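Local coordinates for protein halohydrin dehalogenase (PDB 4IY1) that breaks down halohydrins, probably by closing vicinal haloalcohols to epoxides with release of halide, and also serves as a biocatalyst for cyanolysis, at residues 9-14 with 183-188. The protein carries 37 engineered substitutions. Residues are numbered along the deposited sequence; the frame is centred on the assembly and turned at random.
Sequences VKHFGG and SPYYYP. Engineered in segment 183-188: Y186 (natural residue Phe).
In the Rossmann-like fold of short-chain dehydrogenases, the turn between the first strand and the following helix is where relatives bind the dinucleotide; here residues 9-14 meet the loop 183-188, which follows strand 170-175, and in dehalogenases of this superfamily the corresponding region probably lies beside the halide pocket. At the centre of the contact S183 OG lies in the plane of the H11 ring, at its edge, and forms a hydrogen bond of 3.0 Å with H11 ND1, in which either group may be the donor. S183 OG also accepts from Y185 N at 2.9 Å, closing an ST turn. With its CG beside the backbone N (chi1 -54°), Y185 runs alongside H11 and turns the CD2 edge of its ring to the imidazole face in an offset edge-to-face pair, CD2 lying 3.5 Å from H11 ND1. Next to H11, F12 N gives a weak, bent hydrogen bond to Y185 O at 2.9 Å. F12, second residue of a type II' turn from H11 to G14, lies under the engineered Y186, whose CD2-CE2 edge stands over the phenyl face, with CD2 3.7 Å from F12 CD1 and the planes at 83°. Y186 follows a cis peptide bond, and its OH is hydrogen-bonded to A82 O. Were F12 shortened to an alanine, the Y186 edge would probably lose the aromatic face it rests on and a gap would open there. The two bonds at S183 OG, together with the Y185 edge, are likely to restrict rotation of the imidazole, while the nearly perpendicular F12-Y186 pair packs farther along the contact.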
loop_
_atom_site.group_PDB
_atom_site.type_symbol
_atom_site.label_atom_id
_atom_site.label_comp_id
_atom_site.label_asym_id
_atom_site.label_seq_id
_atom_site.Cartn_x
_atom_site.Cartn_y
_atom_site.Cartn_z
ATOM N N VAL B 9 -21.792 12.947 -16.687
ATOM C CA VAL B 9 -20.946 13.016 -17.857
ATOM C C VAL B 9 -20.336 14.397 -18.070
ATOM O O VAL B 9 -19.283 14.513 -18.682
ATOM C CB VAL B 9 -21.669 12.531 -19.126
ATOM C CG1 VAL B 9 -22.677 13.579 -19.597
ATOM C CG2 VAL B 9 -20.656 12.230 -20.219
ATOM N N LYS B 10 -20.914 15.418 -17.446
ATOM C CA LYS B 10 -20.425 16.795 -17.609
ATOM C C LYS B 10 -19.300 17.165 -16.660
ATOM O O LYS B 10 -18.814 18.295 -16.700
ATOM C CB LYS B 10 -21.562 17.795 -17.447
ATOM C CG LYS B 10 -22.631 17.702 -18.543
ATOM C CD LYS B 10 -23.759 18.694 -18.273
ATOM C CE LYS B 10 -24.490 19.097 -19.551
ATOM N NZ LYS B 10 -25.692 19.937 -19.259
ATOM N N HIS B 11 -18.897 16.244 -15.789
ATOM C CA HIS B 11 -17.919 16.589 -14.753
ATOM C C HIS B 11 -16.831 15.575 -14.610
ATOM O O HIS B 11 -16.994 14.408 -15.018
ATOM C CB HIS B 11 -18.605 16.791 -13.407
ATOM C CG HIS B 11 -19.842 17.656 -13.475
ATOM N ND1 HIS B 11 -19.794 18.999 -13.355
ATOM C CD2 HIS B 11 -21.193 17.318 -13.600
ATOM C CE1 HIS B 11 -21.045 19.500 -13.450
ATOM N NE2 HIS B 11 -21.896 18.469 -13.617
ATOM N N PHE B 12 -15.771 15.973 -13.899
ATOM C CA PHE B 12 -14.707 15.058 -13.461
ATOM C C PHE B 12 -14.188 14.263 -14.651
ATOM O O PHE B 12 -13.637 14.847 -15.577
ATOM C CB PHE B 12 -15.217 14.135 -12.325
ATOM C CG PHE B 12 -14.110 13.500 -11.477
ATOM C CD1 PHE B 12 -12.795 13.976 -11.513
ATOM C CD2 PHE B 12 -14.406 12.445 -10.624
ATOM C CE1 PHE B 12 -11.810 13.433 -10.686
ATOM C CE2 PHE B 12 -13.426 11.872 -9.821
ATOM C CZ PHE B 12 -12.131 12.384 -9.827
ATOM N N GLY B 13 -14.365 12.934 -14.633
ATOM C CA GLY B 13 -13.849 12.077 -15.700
ATOM C C GLY B 13 -14.828 11.881 -16.835
ATOM O O GLY B 13 -14.589 11.081 -17.751
ATOM N N GLY B 14 -15.994 12.517 -16.711
ATOM C CA GLY B 14 -17.123 12.227 -17.589
ATOM C C GLY B 14 -16.857 12.310 -19.092
ATOM O O GLY B 14 -17.070 11.331 -19.814
ATOM N N SER B 183 -16.039 22.175 -15.656
ATOM C CA SER B 183 -16.529 21.588 -14.391
ATOM C C SER B 183 -15.666 21.998 -13.211
ATOM O O SER B 183 -14.446 21.998 -13.318
ATOM C CB SER B 183 -16.580 20.059 -14.486
ATOM O OG SER B 183 -16.825 19.477 -13.219
ATOM N N PRO B 184 -16.299 22.253 -12.043
ATOM C CA PRO B 184 -15.599 22.484 -10.777
ATOM C C PRO B 184 -15.048 21.197 -10.140
ATOM O O PRO B 184 -14.306 21.271 -9.154
ATOM C CB PRO B 184 -16.691 23.083 -9.881
ATOM C CG PRO B 184 -17.973 22.533 -10.443
ATOM C CD PRO B 184 -17.752 22.482 -11.920
ATOM N N TYR B 185 -15.458 20.041 -10.676
ATOM C CA TYR B 185 -15.010 18.742 -10.186
ATOM C C TYR B 185 -13.912 18.207 -11.115
ATOM O O TYR B 185 -14.229 17.613 -12.149
ATOM C CB TYR B 185 -16.200 17.749 -10.172
ATOM C CG TYR B 185 -17.417 18.238 -9.402
ATOM C CD1 TYR B 185 -17.458 18.173 -8.007
ATOM C CD2 TYR B 185 -18.524 18.770 -10.066
ATOM C CE1 TYR B 185 -18.542 18.659 -7.300
ATOM C CE2 TYR B 185 -19.637 19.225 -9.364
ATOM C CZ TYR B 185 -19.631 19.188 -7.986
ATOM O OH TYR B 185 -20.717 19.653 -7.278
ATOM N N TYR B 186 -12.633 18.402 -10.780
ATOM C CA TYR B 186 -12.174 19.027 -9.529
ATOM C C TYR B 186 -11.058 20.016 -9.820
ATOM O O TYR B 186 -10.497 20.608 -8.887
ATOM C CB TYR B 186 -11.644 17.976 -8.524
ATOM C CG TYR B 186 -12.748 17.162 -7.882
ATOM C CD1 TYR B 186 -13.399 17.614 -6.737
ATOM C CD2 TYR B 186 -13.231 16.009 -8.501
ATOM C CE1 TYR B 186 -14.432 16.888 -6.169
ATOM C CE2 TYR B 186 -14.297 15.309 -7.966
ATOM C CZ TYR B 186 -14.876 15.739 -6.798
ATOM O OH TYR B 186 -15.920 15.018 -6.271
ATOM N N TYR B 187 -10.688 20.155 -11.096
ATOM C CA TYR B 187 -9.578 21.059 -11.457
ATOM C C TYR B 187 -9.936 21.907 -12.666
ATOM O O TYR B 187 -9.419 21.678 -13.770
ATOM C CB TYR B 187 -8.284 20.267 -11.723
ATOM C CG TYR B 187 -7.587 19.820 -10.464
ATOM C CD1 TYR B 187 -7.984 18.654 -9.798
ATOM C CD2 TYR B 187 -6.622 20.614 -9.867
ATOM C CE1 TYR B 187 -7.387 18.272 -8.604
ATOM C CE2 TYR B 187 -6.021 20.240 -8.670
ATOM C CZ TYR B 187 -6.395 19.061 -8.048
ATOM O OH TYR B 187 -5.747 18.670 -6.882
ATOM N N PRO B 188 -10.895 22.840 -12.481
ATOM C CA PRO B 188 -11.361 23.684 -13.575
ATOM C C PRO B 188 -10.210 24.524 -14.168
ATOM O O PRO B 188 -9.262 24.893 -13.444
ATOM C CB PRO B 188 -12.439 24.573 -12.917
ATOM C CG PRO B 188 -12.151 24.526 -11.468
ATOM C CD PRO B 188 -11.531 23.180 -11.199
#